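Local coordinates for protein fatty acid synthase 1, isoform A (Drosophila melanogaster, PDB 6FN6) that probably serves as the multifunctional enzyme that builds long-chain saturated fatty acids from acetyl-CoA and malonyl-CoA with NADPH, this piece being its dehydratase, enoylreductase and ketoreductase region, at residues V267-T272 against K538-N543; K281-A286 against F376-D381; D288-V293 against F403-E408; V429-L434 against V439-R444. One frame throughout, in Å; residues are numbered along the deposited sequence.

Interaction 1: residues V267-T272 against K538-N543; sequences VPNINT and KDLISN
Lys538 NZ arrives beside the side chain of Asn269 already gripped by two groups, hydrogen-bonding to Val429 O and to Gln535 OE1. Asn269 OD1 is 3.6 Å from Lys538 NZ, a distance at which a charge-dipole attraction is probable, though no hydrogen bond forms. The lysine chain is extended from CG to its end, chi2 to chi4 all near 180°, and reaches across from the segment 538-543 to meet an asparagine coming from the opposite direction. The side-chain amide of Gln535 links the two: its OE1 takes the lysine, while its NE2 donates to Asn269 OD1, so the turn of the asparagine amide is defined. Asn269 ND2 makes a weak hydrogen bond with Gln430 OE1, and it lies 4.4 Å from Leu540 CD1, the apolar part of the contact. Within 538-543, Asn543 ND2 donates to Leu540 O over 2.8 Å from above the carbonyl plane, and it also donates to Leu514 O. Asn269 sits where strand 257-268, paired with 549-557, gives way to 270-271, paired with 426-433. The buried polar cluster thus marks a seam between the pseudo-ketoreductase part and what is probably the pseudo-methyltransferase domain inserted into it, as in animal fatty acid synthases.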
loop_
_atom_site.group_PDB
_atom_site.type_symbol
_atom_site.label_atom_id
_atom_site.label_comp_id
_atom_site.label_asym_id
_atom_site.label_seq_id
_atom_site.Cartn_x
_atom_site.Cartn_y
_atom_site.Cartn_z
ATOM N N VAL A 267 -11.499 -70.163 -20.623
ATOM C CA VAL A 267 -11.671 -70.144 -22.068
ATOM C C VAL A 267 -11.491 -71.558 -22.607
ATOM O O VAL A 267 -10.390 -72.107 -22.544
ATOM C CB VAL A 267 -10.682 -69.174 -22.741
ATOM C CG1 VAL A 267 -10.879 -69.163 -24.255
ATOM C CG2 VAL A 267 -10.833 -67.775 -22.173
ATOM N N PRO A 268 -12.572 -72.164 -23.127
ATOM C CA PRO A 268 -12.413 -73.490 -23.733
ATOM C C PRO A 268 -11.433 -73.462 -24.901
ATOM O O PRO A 268 -11.397 -72.467 -25.627
ATOM C CB PRO A 268 -13.826 -73.833 -24.221
ATOM C CG PRO A 268 -14.738 -72.956 -23.442
ATOM C CD PRO A 268 -13.969 -71.701 -23.179
ATOM N N ASN A 269 -10.653 -74.524 -25.076
ATOM C CA ASN A 269 -9.787 -74.640 -26.242
ATOM C C ASN A 269 -10.638 -74.465 -27.493
ATOM O O ASN A 269 -10.239 -73.799 -28.449
ATOM C CB ASN A 269 -9.066 -75.989 -26.267
ATOM C CG ASN A 269 -8.096 -76.164 -25.109
ATOM O OD1 ASN A 269 -7.960 -77.260 -24.568
ATOM N ND2 ASN A 269 -7.399 -75.093 -24.741
ATOM N N ILE A 270 -11.813 -75.084 -27.480
ATOM C CA ILE A 270 -12.772 -74.935 -28.561
ATOM C C ILE A 270 -13.897 -74.026 -28.084
ATOM O O ILE A 270 -14.806 -74.462 -27.377
ATOM C CB ILE A 270 -13.316 -76.300 -29.034
ATOM C CG1 ILE A 270 -12.169 -77.297 -29.258
ATOM C CG2 ILE A 270 -14.139 -76.129 -30.301
ATOM C CD1 ILE A 270 -11.102 -76.833 -30.242
ATOM N N ASN A 271 -13.829 -72.757 -28.467
ATOM C CA ASN A 271 -14.808 -71.775 -28.018
ATOM C C ASN A 271 -15.606 -71.263 -29.212
ATOM O O ASN A 271 -15.062 -70.601 -30.095
ATOM C CB ASN A 271 -14.110 -70.622 -27.294
ATOM C CG ASN A 271 -15.066 -69.781 -26.471
ATOM O OD1 ASN A 271 -16.177 -70.206 -26.156
ATOM N ND2 ASN A 271 -14.626 -68.585 -26.100
ATOM N N THR A 272 -16.899 -71.572 -29.228
ATOM C CA THR A 272 -17.769 -71.183 -30.333
ATOM C C THR A 272 -18.512 -69.890 -30.023
ATOM O O THR A 272 -19.407 -69.483 -30.767
ATOM C CB THR A 272 -18.803 -72.277 -30.647
ATOM O OG1 THR A 272 -19.639 -72.491 -29.503
ATOM C CG2 THR A 272 -18.108 -73.583 -31.021
ATOM N N LYS A 538 -1.437 -82.390 -26.834
ATOM C CA LYS A 538 -1.123 -81.010 -27.192
ATOM C C LYS A 538 0.108 -80.519 -26.437
ATOM O O LYS A 538 0.795 -79.599 -26.880
ATOM C CB LYS A 538 -2.312 -80.103 -26.887
ATOM C CG LYS A 538 -3.603 -80.555 -27.528
ATOM C CD LYS A 538 -4.688 -79.519 -27.357
ATOM C CE LYS A 538 -5.997 -79.964 -27.981
ATOM N NZ LYS A 538 -7.120 -79.085 -27.554
ATOM N N ASP A 539 0.379 -81.154 -25.301
ATOM C CA ASP A 539 1.555 -80.851 -24.497
ATOM C C ASP A 539 1.491 -79.424 -23.944
ATOM O O ASP A 539 2.504 -78.721 -23.880
ATOM C CB ASP A 539 2.829 -81.050 -25.321
ATOM C CG ASP A 539 4.058 -81.247 -24.454
ATOM O OD1 ASP A 539 3.924 -81.820 -23.352
ATOM O OD2 ASP A 539 5.157 -80.830 -24.876
ATOM N N LEU A 540 0.291 -79.008 -23.547
ATOM C CA LEU A 540 0.098 -77.726 -22.875
ATOM C C LEU A 540 0.416 -77.881 -21.393
ATOM O O LEU A 540 0.081 -78.899 -20.790
ATOM C CB LEU A 540 -1.336 -77.228 -23.057
ATOM C CG LEU A 540 -1.853 -77.111 -24.494
ATOM C CD1 LEU A 540 -3.299 -76.647 -24.490
ATOM C CD2 LEU A 540 -0.988 -76.168 -25.323
ATOM N N ILE A 541 1.058 -76.879 -20.799
ATOM C CA ILE A 541 1.440 -76.980 -19.396
ATOM C C ILE A 541 0.216 -76.796 -18.506
ATOM O O ILE A 541 0.181 -77.293 -17.381
ATOM C CB ILE A 541 2.551 -75.972 -19.030
ATOM C CG1 ILE A 541 2.072 -74.526 -19.170
ATOM C CG2 ILE A 541 3.774 -76.194 -19.906
ATOM C CD1 ILE A 541 2.960 -73.539 -18.437
ATOM N N SER A 542 -0.787 -76.085 -19.016
ATOM C CA SER A 542 -2.016 -75.848 -18.267
ATOM C C SER A 542 -3.227 -76.487 -18.944
ATOM O O SER A 542 -3.575 -76.137 -20.071
ATOM C CB SER A 542 -2.247 -74.346 -18.098
ATOM O OG SER A 542 -3.445 -74.100 -17.384
ATOM N N ASN A 543 -3.866 -77.416 -18.238
ATOM C CA ASN A 543 -5.040 -78.120 -18.749
ATOM C C ASN A 543 -6.158 -78.131 -17.712
ATOM O O ASN A 543 -6.052 -78.794 -16.682
ATOM C CB ASN A 543 -4.681 -79.557 -19.137
ATOM C CG ASN A 543 -3.561 -79.622 -20.151
ATOM O OD1 ASN A 543 -3.799 -79.594 -21.360
ATOM N ND2 ASN A 543 -2.326 -79.707 -19.663
#

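Interaction 2: residues K281-A286 against F376-D381; sequences KARLHA and FVFGID
Arg283 reaches from helix 279-296 to Phe378 and Ile380 on strand 374-380, and these three residues carry the whole contact. The arginine leaves the helix with CG trans to the backbone N (chi1 -171°) and stays extended as far as NE, long enough to bridge a gap in which the nearest CA atoms, those of Arg283 and Ile380, are still 12.9 Å apart. One nitrogen at the end does the touching. Arg283 NH2 lies 4.2 Å from Phe378 CZ, at the outer point of the ring, and 4.1 Å from Ile380 CD1. The methyl comes to the edge of the guanidinium, close to its plane. Phe378 meets it obliquely, the two planes 78° apart, a van der Waals touch. In both strand residues, two apart with Gly379 between them, CB leaves the strand toward the helix, and both side chains cross the arginine at about a right angle.

The charge is met on the neighbouring strand: Arg283 NE forms a salt bridge with Glu407 OE1, which helps set the direction of the guanidinium, with Phe378 and Ile380 against NH2. Farther in, Phe378 also packs against Leu287 of the same helix and against Ile405. The contact therefore joins the partly exposed flank of a helix to the central parallel strands of the sheet it covers, an alpha/beta layering consistent with the class I methyltransferase fold of the pseudo-methyltransferase domain in animal fatty acid synthases.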
loop_
_atom_site.group_PDB
_atom_site.type_symbol
_atom_site.label_atom_id
_atom_site.label_comp_id
_atom_site.label_asym_id
_atom_site.label_seq_id
_atom_site.Cartn_x
_atom_site.Cartn_y
_atom_site.Cartn_z
ATOM N N LYS A 281 -13.392 -55.981 -31.042
ATOM C CA LYS A 281 -12.808 -56.275 -29.740
ATOM C C LYS A 281 -12.694 -57.782 -29.521
ATOM O O LYS A 281 -11.757 -58.253 -28.875
ATOM C CB LYS A 281 -13.638 -55.650 -28.620
ATOM C CG LYS A 281 -13.233 -54.229 -28.272
ATOM C CD LYS A 281 -13.839 -53.775 -26.952
ATOM C CE LYS A 281 -13.145 -54.425 -25.758
ATOM N NZ LYS A 281 -11.733 -53.972 -25.594
ATOM N N ALA A 282 -13.649 -58.532 -30.062
ATOM C CA ALA A 282 -13.653 -59.982 -29.912
ATOM C C ALA A 282 -12.411 -60.570 -30.571
ATOM O O ALA A 282 -11.753 -61.446 -30.010
ATOM C CB ALA A 282 -14.915 -60.581 -30.514
ATOM N N ARG A 283 -12.092 -60.070 -31.760
ATOM C CA ARG A 283 -10.916 -60.518 -32.495
ATOM C C ARG A 283 -9.632 -60.219 -31.729
ATOM O O ARG A 283 -8.750 -61.071 -31.626
ATOM C CB ARG A 283 -10.873 -59.860 -33.873
ATOM C CG ARG A 283 -9.807 -60.415 -34.805
ATOM C CD ARG A 283 -10.088 -60.026 -36.247
ATOM N NE ARG A 283 -8.976 -60.354 -37.135
ATOM C CZ ARG A 283 -7.920 -59.570 -37.326
ATOM N NH1 ARG A 283 -7.821 -58.412 -36.684
ATOM N NH2 ARG A 283 -6.956 -59.942 -38.155
ATOM N N LEU A 284 -9.522 -59.004 -31.208
ATOM C CA LEU A 284 -8.349 -58.610 -30.439
ATOM C C LEU A 284 -8.156 -59.533 -29.237
ATOM O O LEU A 284 -7.033 -59.926 -28.927
ATOM C CB LEU A 284 -8.466 -57.155 -29.982
ATOM C CG LEU A 284 -8.346 -56.089 -31.079
ATOM C CD1 LEU A 284 -8.467 -54.702 -30.475
ATOM C CD2 LEU A 284 -7.045 -56.210 -31.866
ATOM N N HIS A 285 -9.251 -59.867 -28.560
ATOM C CA HIS A 285 -9.202 -60.800 -27.436
ATOM C C HIS A 285 -8.730 -62.185 -27.883
ATOM O O HIS A 285 -7.935 -62.833 -27.200
ATOM C CB HIS A 285 -10.572 -60.903 -26.763
ATOM C CG HIS A 285 -10.897 -59.749 -25.871
ATOM N ND1 HIS A 285 -9.927 -58.914 -25.345
ATOM C CD2 HIS A 285 -12.077 -59.279 -25.407
ATOM C CE1 HIS A 285 -10.500 -57.991 -24.601
ATOM N NE2 HIS A 285 -11.810 -58.188 -24.621
ATOM N N ALA A 286 -9.226 -62.638 -29.028
ATOM C CA ALA A 286 -8.818 -63.925 -29.572
ATOM C C ALA A 286 -7.302 -63.957 -29.747
ATOM O O ALA A 286 -6.648 -64.939 -29.391
ATOM C CB ALA A 286 -9.520 -64.194 -30.898
ATOM N N PHE A 376 5.966 -68.410 -33.186
ATOM C CA PHE A 376 4.686 -68.489 -33.874
ATOM C C PHE A 376 4.722 -67.823 -35.243
ATOM O O PHE A 376 5.613 -67.030 -35.543
ATOM C CB PHE A 376 3.578 -67.861 -33.021
ATOM C CG PHE A 376 3.699 -66.368 -32.857
ATOM C CD1 PHE A 376 3.212 -65.506 -33.827
ATOM C CD2 PHE A 376 4.283 -65.828 -31.723
ATOM C CE1 PHE A 376 3.319 -64.135 -33.676
ATOM C CE2 PHE A 376 4.393 -64.457 -31.565
ATOM C CZ PHE A 376 3.906 -63.611 -32.541
ATOM N N VAL A 377 3.740 -68.171 -36.068
ATOM C CA VAL A 377 3.546 -67.547 -37.367
ATOM C C VAL A 377 2.066 -67.223 -37.504
ATOM O O VAL A 377 1.217 -68.102 -37.350
ATOM C CB VAL A 377 4.029 -68.452 -38.517
ATOM C CG1 VAL A 377 3.723 -67.816 -39.868
ATOM C CG2 VAL A 377 5.514 -68.726 -38.390
ATOM N N PHE A 378 1.759 -65.961 -37.779
ATOM C CA PHE A 378 0.380 -65.555 -38.003
ATOM C C PHE A 378 0.089 -65.459 -39.496
ATOM O O PHE A 378 0.926 -65.002 -40.273
ATOM C CB PHE A 378 0.084 -64.218 -37.324
ATOM C CG PHE A 378 -1.317 -63.727 -37.553
ATOM C CD1 PHE A 378 -2.363 -64.185 -36.770
ATOM C CD2 PHE A 378 -1.590 -62.814 -38.560
ATOM C CE1 PHE A 378 -3.653 -63.739 -36.983
ATOM C CE2 PHE A 378 -2.877 -62.363 -38.777
ATOM C CZ PHE A 378 -3.911 -62.826 -37.988
ATOM N N GLY A 379 -1.101 -65.903 -39.888
ATOM C CA GLY A 379 -1.513 -65.859 -41.279
ATOM C C GLY A 379 -3.020 -65.898 -41.431
ATOM O O GLY A 379 -3.727 -66.390 -40.552
ATOM N N ILE A 380 -3.514 -65.370 -42.545
ATOM C CA ILE A 380 -4.943 -65.375 -42.825
ATOM C C ILE A 380 -5.194 -66.164 -44.101
ATOM O O ILE A 380 -4.541 -65.937 -45.119
ATOM C CB ILE A 380 -5.506 -63.940 -42.938
ATOM C CG1 ILE A 380 -5.177 -63.141 -41.670
ATOM C CG2 ILE A 380 -7.017 -63.978 -43.200
ATOM C CD1 ILE A 380 -5.738 -61.734 -41.643
ATOM N N ASP A 381 -6.137 -67.097 -44.033
ATOM C CA ASP A 381 -6.527 -67.891 -45.191
ATOM C C ASP A 381 -5.358 -68.721 -45.717
ATOM O O ASP A 381 -5.164 -68.840 -46.926
ATOM C CB ASP A 381 -7.073 -66.981 -46.295
ATOM C CG ASP A 381 -8.268 -66.169 -45.838
ATOM O OD1 ASP A 381 -8.984 -66.629 -44.923
ATOM O OD2 ASP A 381 -8.494 -65.071 -46.392
#

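Interaction 3: residues D288-V293 against F403-E408; sequences DVAIQV and FLILEE
Two bends, chi1 -66° and chi2 -65°, curl the Ile291 side chain round so that CD1 reaches Ile405, although its CB points away from the strand. Ile405 does the reverse: its CB faces the helix and its CG1 arm runs straight out (chi2 174°), sending CD1 into the interface. Helix 279-296 here lies over strand 402-409, a helix-on-sheet core consistent with the class I methyltransferase-like domain of animal fatty acid synthases. Ile291 CD1 lies 4.0 Å from Ile405 CD1, the side chains crossing at about a right angle. Ala290 CB also touches Ile405 CD1 at 4.3 Å, and at this small residue the CA atoms of Ala290 and Ile405 come within 7.4 Å. One turn on, Val293 and the ring of Phe403 cover each other more loosely. Phe376 and Leu442, on the strands at either side of 402-409, also touch Ile405, so the isoleucine is enclosed by apolar groups. A different flank of the helix is polar and faces strand 549-557, where Asp288 pairs with Lys557 and Gln292 OE1 bonds to Arg554. There Gln292 NE2 donates to Asp288 OD1 over 2.8 Å, meeting the oxygen from above the carboxylate plane.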
loop_
_atom_site.group_PDB
_atom_site.type_symbol
_atom_site.label_atom_id
_atom_site.label_comp_id
_atom_site.label_asym_id
_atom_site.label_seq_id
_atom_site.Cartn_x
_atom_site.Cartn_y
_atom_site.Cartn_z
ATOM N N ASP A 288 -5.194 -62.005 -28.168
ATOM C CA ASP A 288 -4.627 -61.888 -26.831
ATOM C C ASP A 288 -4.552 -63.254 -26.155
ATOM O O ASP A 288 -3.560 -63.582 -25.506
ATOM C CB ASP A 288 -5.453 -60.921 -25.986
ATOM C CG ASP A 288 -4.681 -60.382 -24.799
ATOM O OD1 ASP A 288 -3.808 -61.103 -24.271
ATOM O OD2 ASP A 288 -4.941 -59.228 -24.401
ATOM N N VAL A 289 -5.606 -64.047 -26.310
ATOM C CA VAL A 289 -5.641 -65.380 -25.727
ATOM C C VAL A 289 -4.577 -66.251 -26.385
ATOM O O VAL A 289 -3.895 -67.026 -25.715
ATOM C CB VAL A 289 -7.037 -66.017 -25.869
ATOM C CG1 VAL A 289 -6.999 -67.485 -25.461
ATOM C CG2 VAL A 289 -8.056 -65.263 -25.039
ATOM N N ALA A 290 -4.439 -66.118 -27.699
ATOM C CA ALA A 290 -3.514 -66.952 -28.456
ATOM C C ALA A 290 -2.079 -66.746 -27.991
ATOM O O ALA A 290 -1.363 -67.707 -27.714
ATOM C CB ALA A 290 -3.634 -66.655 -29.939
ATOM N N ILE A 291 -1.660 -65.488 -27.908
ATOM C CA ILE A 291 -0.297 -65.165 -27.503
ATOM C C ILE A 291 -0.065 -65.626 -26.069
ATOM O O ILE A 291 1.023 -66.088 -25.722
ATOM C CB ILE A 291 -0.016 -63.659 -27.664
ATOM C CG1 ILE A 291 -0.052 -63.259 -29.143
ATOM C CG2 ILE A 291 1.327 -63.280 -27.037
ATOM C CD1 ILE A 291 1.036 -63.883 -29.999
ATOM N N GLN A 292 -1.090 -65.499 -25.236
ATOM C CA GLN A 292 -0.995 -65.939 -23.850
ATOM C C GLN A 292 -0.663 -67.424 -23.758
ATOM O O GLN A 292 0.190 -67.825 -22.968
ATOM C CB GLN A 292 -2.295 -65.650 -23.103
ATOM C CG GLN A 292 -2.392 -64.233 -22.582
ATOM C CD GLN A 292 -3.682 -63.977 -21.838
ATOM O OE1 GLN A 292 -4.102 -64.784 -21.010
ATOM N NE2 GLN A 292 -4.324 -62.852 -22.135
ATOM N N VAL A 293 -1.344 -68.233 -24.562
ATOM C CA VAL A 293 -1.117 -69.673 -24.568
ATOM C C VAL A 293 0.310 -69.972 -25.023
ATOM O O VAL A 293 0.965 -70.867 -24.489
ATOM C CB VAL A 293 -2.149 -70.391 -25.457
ATOM C CG1 VAL A 293 -1.816 -71.882 -25.588
ATOM C CG2 VAL A 293 -3.550 -70.203 -24.895
ATOM N N PHE A 403 4.092 -72.552 -32.641
ATOM C CA PHE A 403 2.658 -72.529 -32.912
ATOM C C PHE A 403 2.337 -71.905 -34.267
ATOM O O PHE A 403 3.188 -71.272 -34.891
ATOM C CB PHE A 403 1.924 -71.765 -31.812
ATOM C CG PHE A 403 1.925 -72.464 -30.483
ATOM C CD1 PHE A 403 2.985 -72.309 -29.604
ATOM C CD2 PHE A 403 0.870 -73.282 -30.114
ATOM C CE1 PHE A 403 2.989 -72.949 -28.380
ATOM C CE2 PHE A 403 0.869 -73.926 -28.893
ATOM C CZ PHE A 403 1.930 -73.759 -28.024
ATOM N N LEU A 404 1.105 -72.111 -34.722
ATOM C CA LEU A 404 0.588 -71.419 -35.895
ATOM C C LEU A 404 -0.714 -70.714 -35.535
ATOM O O LEU A 404 -1.675 -71.353 -35.108
ATOM C CB LEU A 404 0.345 -72.389 -37.053
ATOM C CG LEU A 404 1.539 -73.134 -37.651
ATOM C CD1 LEU A 404 1.051 -74.079 -38.734
ATOM C CD2 LEU A 404 2.574 -72.172 -38.206
ATOM N N ILE A 405 -0.741 -69.398 -35.700
ATOM C CA ILE A 405 -1.960 -68.633 -35.487
ATOM C C ILE A 405 -2.588 -68.388 -36.852
ATOM O O ILE A 405 -2.112 -67.556 -37.622
ATOM C CB ILE A 405 -1.695 -67.308 -34.747
ATOM C CG1 ILE A 405 -0.836 -67.548 -33.500
ATOM C CG2 ILE A 405 -3.014 -66.657 -34.359
ATOM C CD1 ILE A 405 -0.409 -66.277 -32.795
ATOM N N LEU A 406 -3.649 -69.126 -37.154
ATOM C CA LEU A 406 -4.267 -69.060 -38.472
ATOM C C LEU A 406 -5.711 -68.576 -38.390
ATOM O O LEU A 406 -6.567 -69.238 -37.804
ATOM C CB LEU A 406 -4.216 -70.432 -39.149
ATOM C CG LEU A 406 -2.836 -71.094 -39.210
ATOM C CD1 LEU A 406 -2.942 -72.505 -39.759
ATOM C CD2 LEU A 406 -1.868 -70.269 -40.046
ATOM N N GLU A 407 -5.973 -67.410 -38.972
ATOM C CA GLU A 407 -7.336 -66.915 -39.102
ATOM C C GLU A 407 -7.907 -67.464 -40.399
ATOM O O GLU A 407 -7.340 -67.261 -41.473
ATOM C CB GLU A 407 -7.380 -65.383 -39.079
ATOM C CG GLU A 407 -8.735 -64.788 -39.454
ATOM C CD GLU A 407 -8.814 -63.284 -39.223
ATOM O OE1 GLU A 407 -8.014 -62.754 -38.423
ATOM O OE2 GLU A 407 -9.680 -62.631 -39.846
ATOM N N GLU A 408 -9.030 -68.164 -40.296
ATOM C CA GLU A 408 -9.623 -68.827 -41.449
ATOM C C GLU A 408 -11.110 -68.527 -41.548
ATOM O O GLU A 408 -11.725 -68.068 -40.586
ATOM C CB GLU A 408 -9.413 -70.344 -41.356
ATOM C CG GLU A 408 -7.958 -70.778 -41.275
ATOM C CD GLU A 408 -7.224 -70.620 -42.588
ATOM O OE1 GLU A 408 -7.878 -70.693 -43.649
ATOM O OE2 GLU A 408 -5.992 -70.423 -42.558
#

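Interaction 4: residues V429-L434 against V439-R444; sequences VQEQSL and VLVLAR
Val429 CB lies over Leu442 O, and its two methyls divide from there. CG1, anti to the backbone N (chi1 172°), turns toward Leu442 CD2; CG2 packs 3.6 Å from Arg444 CB, the two side chains crossing obliquely. Underneath, Leu442 O takes two bonds: Val429 N approaches at 2.7 Å, nearly in line with the C=O though bent at the hydrogen (131°), while Gln430 N comes at 3.2 Å on a lone pair. Val429 and Gln430 facing one residue make a classic beta bulge. From the Gln430-Leu442 pair of the bulge onward the pairing is regular: Gln430 with Leu442 and Gln432 with Leu440 are hydrogen-bonded pairs, Glu431 with Val441 and Ser433 with Val439 non-hydrogen-bonded ones. At the turn end, Leu434 lays CD1 against Leu440 CB at 4.0 Å. Gln432 folds back at chi2 (58°), and its NE2 donates to Ser433 O over 2.9 Å and to Thr273 O, with OE1 bound by Asn271. Glu431, on the other face, is held by Tyr413 and Arg418. Gln430, Gln432, Leu440 and Leu442 side with helix 279-296. Strand 438-445, inserted antiparallel between 402-409 and 426-433, matches the reversed strand of the class I methyltransferase sheet.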
loop_
_atom_site.group_PDB
_atom_site.type_symbol
_atom_site.label_atom_id
_atom_site.label_comp_id
_atom_site.label_asym_id
_atom_site.label_seq_id
_atom_site.Cartn_x
_atom_site.Cartn_y
_atom_site.Cartn_z
ATOM N N VAL A 429 -4.911 -76.873 -31.444
ATOM C CA VAL A 429 -4.823 -76.705 -30.003
ATOM C C VAL A 429 -6.024 -75.910 -29.516
ATOM O O VAL A 429 -6.658 -76.277 -28.528
ATOM C CB VAL A 429 -3.500 -76.030 -29.601
ATOM C CG1 VAL A 429 -3.500 -75.678 -28.118
ATOM C CG2 VAL A 429 -2.323 -76.936 -29.935
ATOM N N GLN A 430 -6.330 -74.815 -30.205
ATOM C CA GLN A 430 -7.491 -74.005 -29.862
ATOM C C GLN A 430 -8.271 -73.606 -31.108
ATOM O O GLN A 430 -7.707 -73.472 -32.194
ATOM C CB GLN A 430 -7.069 -72.745 -29.099
ATOM C CG GLN A 430 -6.648 -73.001 -27.659
ATOM C CD GLN A 430 -6.795 -71.780 -26.771
ATOM O OE1 GLN A 430 -7.101 -71.901 -25.584
ATOM N NE2 GLN A 430 -6.573 -70.596 -27.339
ATOM N N GLU A 431 -9.573 -73.415 -30.935
ATOM C CA GLU A 431 -10.426 -72.874 -31.986
ATOM C C GLU A 431 -11.349 -71.816 -31.406
ATOM O O GLU A 431 -12.269 -72.128 -30.650
ATOM C CB GLU A 431 -11.247 -73.972 -32.659
ATOM C CG GLU A 431 -10.447 -74.865 -33.586
ATOM C CD GLU A 431 -11.257 -76.035 -34.111
ATOM O OE1 GLU A 431 -12.480 -76.078 -33.859
ATOM O OE2 GLU A 431 -10.672 -76.905 -34.788
ATOM N N GLN A 432 -11.088 -70.562 -31.753
ATOM C CA GLN A 432 -11.895 -69.453 -31.268
ATOM C C GLN A 432 -12.655 -68.811 -32.419
ATOM O O GLN A 432 -12.071 -68.438 -33.438
ATOM C CB GLN A 432 -11.021 -68.412 -30.559
ATOM C CG GLN A 432 -11.758 -67.133 -30.161
ATOM C CD GLN A 432 -12.943 -67.393 -29.252
ATOM O OE1 GLN A 432 -12.782 -67.867 -28.126
ATOM N NE2 GLN A 432 -14.143 -67.081 -29.736
ATOM N N SER A 433 -13.965 -68.700 -32.251
ATOM C CA SER A 433 -14.817 -68.111 -33.272
ATOM C C SER A 433 -14.513 -66.627 -33.405
ATOM O O SER A 433 -14.192 -65.958 -32.421
ATOM C CB SER A 433 -16.294 -68.316 -32.931
ATOM O OG SER A 433 -16.627 -67.662 -31.719
ATOM N N LEU A 434 -14.601 -66.126 -34.632
ATOM C CA LEU A 434 -14.498 -64.699 -34.898
ATOM C C LEU A 434 -15.806 -64.292 -35.554
ATOM O O LEU A 434 -15.855 -63.947 -36.735
ATOM C CB LEU A 434 -13.300 -64.388 -35.798
ATOM C CG LEU A 434 -11.933 -64.743 -35.206
ATOM C CD1 LEU A 434 -10.822 -64.549 -36.225
ATOM C CD2 LEU A 434 -11.662 -63.912 -33.960
ATOM N N VAL A 439 -12.911 -68.037 -37.954
ATOM C CA VAL A 439 -12.398 -68.689 -36.754
ATOM C C VAL A 439 -10.896 -68.459 -36.611
ATOM O O VAL A 439 -10.171 -68.420 -37.605
ATOM C CB VAL A 439 -12.723 -70.205 -36.776
ATOM C CG1 VAL A 439 -12.087 -70.876 -37.991
ATOM C CG2 VAL A 439 -12.266 -70.874 -35.484
ATOM N N LEU A 440 -10.433 -68.304 -35.375
ATOM C CA LEU A 440 -9.001 -68.221 -35.109
ATOM C C LEU A 440 -8.507 -69.577 -34.607
ATOM O O LEU A 440 -8.996 -70.095 -33.600
ATOM C CB LEU A 440 -8.693 -67.121 -34.090
ATOM C CG LEU A 440 -7.214 -66.756 -33.909
ATOM C CD1 LEU A 440 -6.642 -66.129 -35.178
ATOM C CD2 LEU A 440 -7.022 -65.821 -32.720
ATOM N N VAL A 441 -7.544 -70.153 -35.320
ATOM C CA VAL A 441 -7.051 -71.486 -35.004
ATOM C C VAL A 441 -5.602 -71.427 -34.540
ATOM O O VAL A 441 -4.737 -70.887 -35.230
ATOM C CB VAL A 441 -7.191 -72.427 -36.220
ATOM C CG1 VAL A 441 -6.766 -73.841 -35.858
ATOM C CG2 VAL A 441 -8.621 -72.418 -36.744
ATOM N N LEU A 442 -5.344 -71.996 -33.368
ATOM C CA LEU A 442 -3.983 -72.146 -32.874
ATOM C C LEU A 442 -3.542 -73.599 -33.063
ATOM O O LEU A 442 -4.127 -74.513 -32.479
ATOM C CB LEU A 442 -3.896 -71.734 -31.402
ATOM C CG LEU A 442 -2.490 -71.678 -30.796
ATOM C CD1 LEU A 442 -1.649 -70.589 -31.444
ATOM C CD2 LEU A 442 -2.561 -71.466 -29.296
ATOM N N ALA A 443 -2.507 -73.804 -33.875
ATOM C CA ALA A 443 -2.072 -75.151 -34.232
ATOM C C ALA A 443 -0.660 -75.432 -33.734
ATOM O O ALA A 443 0.134 -74.514 -33.528
ATOM C CB ALA A 443 -2.145 -75.344 -35.736
ATOM N N ARG A 444 -0.361 -76.716 -33.560
ATOM C CA ARG A 444 0.911 -77.166 -33.008
ATOM C C ARG A 444 1.126 -78.635 -33.368
ATOM O O ARG A 444 0.158 -79.374 -33.547
ATOM C CB ARG A 444 0.920 -76.987 -31.487
ATOM C CG ARG A 444 2.281 -77.104 -30.823
ATOM C CD ARG A 444 2.127 -77.229 -29.310
ATOM N NE ARG A 444 3.264 -76.685 -28.569
ATOM C CZ ARG A 444 3.359 -76.683 -27.242
ATOM N NH1 ARG A 444 2.393 -77.217 -26.503
ATOM N NH2 ARG A 444 4.425 -76.163 -26.649
#

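From the N terminus, residues 267-272 open the outermost loop, which interaction 1 closes only at 538-543; the other three contacts nest inside it. Helix 279-296 follows and opens two more: interaction 2 closes at strand 374-380 and interaction 3 at strand 402-409, so these two cross, their segments alternating. Interaction 4 comes after both have closed, as a short hairpin in series with them. Interactions 2 and 3 place one helix over adjoining strands; strand 438-445 pairs with 402-409, and interaction 4 adds 426-433 beyond it. Strand 426-433 then pairs with 270-271, bringing the probable methyltransferase-like sheet back to interaction 1 and the pseudo-ketoreductase part.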